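Local coordinates for protein Uly1 (Catenovulum maritimum, PDB 7DRQ) that probably cleaves the algal polysaccharide ulvan as a calcium-binding lyase of polysaccharide lyase family 24, at residues A[291-296]-A[359-364]. Numbering follows the deposited sequence.
Sequences DGMFYA and LHLIGQ
Tyr295 and Met293 face Leu359, Leu361 and Gly363 in a buried, apolar face-to-face packing of two neighbouring beta sheets. The axes of segments 291-296 and 359-364 run nearly antiparallel, at 158°, and approach to 9.2 Å; that separation, too wide for backbone pairing, marks layers joined through side chains. Leu359 supplies a CH-pi contact: its CD1 lies 3.7 Å from the centroid of the Tyr295 ring and 12° off the ring normal, so the methyl sits over the middle of one face. CD2 of the same leucine reaches Tyr295 CE2 at 3.9 Å, towards the ring's border. With CG anti to the backbone N (chi1 162°), the Tyr295 ring is carried to where its face meets this leucine, while its hydroxyl is hydrogen-bonded to Arg274. With an alanine here, the Leu359 methyls would probably lose the aromatic surface they rest on and Arg274 its hydroxyl partner. Leu361 stands between the two bulky side chains of the facing strand, its CD2 4.1 Å from Tyr295 CB and its CB 3.9 Å from Met293 SE. Met293, a selenomethionine, extends toward the facing strand and then bends at its last torsion, laying CE 4.0 Å from Gly363 CA; a side-chain carbon on that glycine would collide with this methyl. On strand 350-353, beside 359-369 in its sheet, Val353 touches both Tyr295 and Leu359; Val327, on the paired strand 326-328, touches Met293 and Tyr295. Strands 290-298 and 359-369 belong to separate antiparallel sheets, consistent with adjacent blades of a beta propeller, whose sheets pack through interleaved hydrophobic side chains.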
loop_
_atom_site.group_PDB
_atom_site.type_symbol
_atom_site.label_atom_id
_atom_site.label_comp_id
_atom_site.label_asym_id
_atom_site.label_seq_id
_atom_site.Cartn_x
_atom_site.Cartn_y
_atom_site.Cartn_z
ATOM N N ASP A 291 14.527 12.544 -2.261
ATOM C CA ASP A 291 14.725 13.910 -1.796
ATOM C C ASP A 291 13.365 14.589 -1.721
ATOM O O ASP A 291 12.396 14.156 -2.350
ATOM C CB ASP A 291 15.676 14.709 -2.725
ATOM C CG ASP A 291 15.026 15.076 -4.060
ATOM O OD1 ASP A 291 14.409 16.158 -4.137
ATOM O OD2 ASP A 291 15.137 14.285 -5.030
ATOM N N GLY A 292 13.303 15.661 -0.941
ATOM C CA GLY A 292 12.124 16.492 -0.892
ATOM C C GLY A 292 10.950 15.865 -0.167
ATOM O O GLY A 292 11.003 14.698 0.246
HETATM N N MSE A 293 9.897 16.642 0.003
HETATM C CA MSE A 293 8.636 16.157 0.550
HETATM C C MSE A 293 7.536 16.984 -0.108
HETATM O O MSE A 293 7.616 18.214 -0.162
HETATM C CB MSE A 293 8.618 16.279 2.073
HETATM C CG MSE A 293 7.391 15.702 2.721
HETATM SE SE MSE A 293 7.616 15.771 4.684
HETATM C CE MSE A 293 9.001 14.444 4.928
ATOM N N PHE A 294 6.504 16.317 -0.612
ATOM C CA PHE A 294 5.562 16.969 -1.514
ATOM C C PHE A 294 4.134 16.570 -1.167
ATOM O O PHE A 294 3.883 15.488 -0.633
ATOM C CB PHE A 294 5.881 16.607 -2.971
ATOM C CG PHE A 294 7.314 16.858 -3.357
ATOM C CD1 PHE A 294 7.710 18.088 -3.854
ATOM C CD2 PHE A 294 8.280 15.864 -3.185
ATOM C CE1 PHE A 294 9.049 18.326 -4.196
ATOM C CE2 PHE A 294 9.602 16.095 -3.515
ATOM C CZ PHE A 294 9.986 17.328 -4.033
ATOM N N TYR A 295 3.186 17.445 -1.523
ATOM C CA TYR A 295 1.784 17.216 -1.194
ATOM C C TYR A 295 0.916 18.029 -2.138
ATOM O O TYR A 295 1.245 19.177 -2.457
ATOM C CB TYR A 295 1.494 17.603 0.263
ATOM C CG TYR A 295 0.034 17.830 0.624
ATOM C CD1 TYR A 295 -0.813 16.756 0.878
ATOM C CD2 TYR A 295 -0.468 19.115 0.791
ATOM C CE1 TYR A 295 -2.135 16.956 1.253
ATOM C CE2 TYR A 295 -1.791 19.334 1.140
ATOM C CZ TYR A 295 -2.620 18.250 1.369
ATOM O OH TYR A 295 -3.920 18.462 1.749
ATOM N N ALA A 296 -0.188 17.436 -2.576
ATOM C CA ALA A 296 -1.171 18.162 -3.364
ATOM C C ALA A 296 -2.536 17.551 -3.099
ATOM O O ALA A 296 -2.640 16.398 -2.674
ATOM C CB ALA A 296 -0.843 18.125 -4.863
ATOM N N LEU A 359 -3.170 19.311 8.327
ATOM C CA LEU A 359 -2.281 18.587 7.430
ATOM C C LEU A 359 -1.069 18.102 8.215
ATOM O O LEU A 359 -0.439 18.886 8.926
ATOM C CB LEU A 359 -1.838 19.486 6.278
ATOM C CG LEU A 359 -0.637 19.010 5.461
ATOM C CD1 LEU A 359 -1.010 17.775 4.680
ATOM C CD2 LEU A 359 -0.133 20.124 4.532
ATOM N N HIS A 360 -0.730 16.821 8.057
ATOM C CA HIS A 360 0.358 16.187 8.791
ATOM C C HIS A 360 1.169 15.315 7.846
ATOM O O HIS A 360 0.591 14.523 7.097
ATOM C CB HIS A 360 -0.183 15.327 9.941
ATOM C CG HIS A 360 -0.836 16.123 11.020
ATOM N ND1 HIS A 360 -0.149 16.577 12.124
ATOM C CD2 HIS A 360 -2.104 16.573 11.154
ATOM C CE1 HIS A 360 -0.962 17.279 12.889
ATOM N NE2 HIS A 360 -2.160 17.279 12.331
ATOM N N LEU A 361 2.498 15.449 7.891
ATOM C CA LEU A 361 3.411 14.595 7.134
ATOM C C LEU A 361 4.594 14.201 8.003
ATOM O O LEU A 361 5.122 15.021 8.757
ATOM C CB LEU A 361 3.956 15.283 5.874
ATOM C CG LEU A 361 2.919 15.991 4.996
ATOM C CD1 LEU A 361 2.849 17.491 5.306
ATOM C CD2 LEU A 361 3.239 15.755 3.531
ATOM N N ILE A 362 5.035 12.952 7.861
ATOM C CA ILE A 362 6.168 12.450 8.626
ATOM C C ILE A 362 7.188 11.848 7.667
ATOM O O ILE A 362 6.864 11.443 6.548
ATOM C CB ILE A 362 5.746 11.413 9.686
ATOM C CG1 ILE A 362 5.105 10.194 9.029
ATOM C CG2 ILE A 362 4.795 12.050 10.695
ATOM C CD1 ILE A 362 4.904 9.036 9.996
ATOM N N GLY A 363 8.435 11.801 8.128
ATOM C CA GLY A 363 9.517 11.260 7.326
ATOM C C GLY A 363 10.629 10.738 8.210
ATOM O O GLY A 363 10.743 11.098 9.386
ATOM N N GLN A 364 11.452 9.876 7.621
ATOM C CA GLN A 364 12.694 9.426 8.237
ATOM C C GLN A 364 13.839 9.807 7.310
ATOM O O GLN A 364 13.870 9.394 6.146
ATOM C CB GLN A 364 12.707 7.923 8.496
ATOM C CG GLN A 364 13.961 7.505 9.259
ATOM C CD GLN A 364 14.071 6.013 9.472
ATOM O OE1 GLN A 364 13.080 5.282 9.387
ATOM N NE2 GLN A 364 15.285 5.550 9.772
#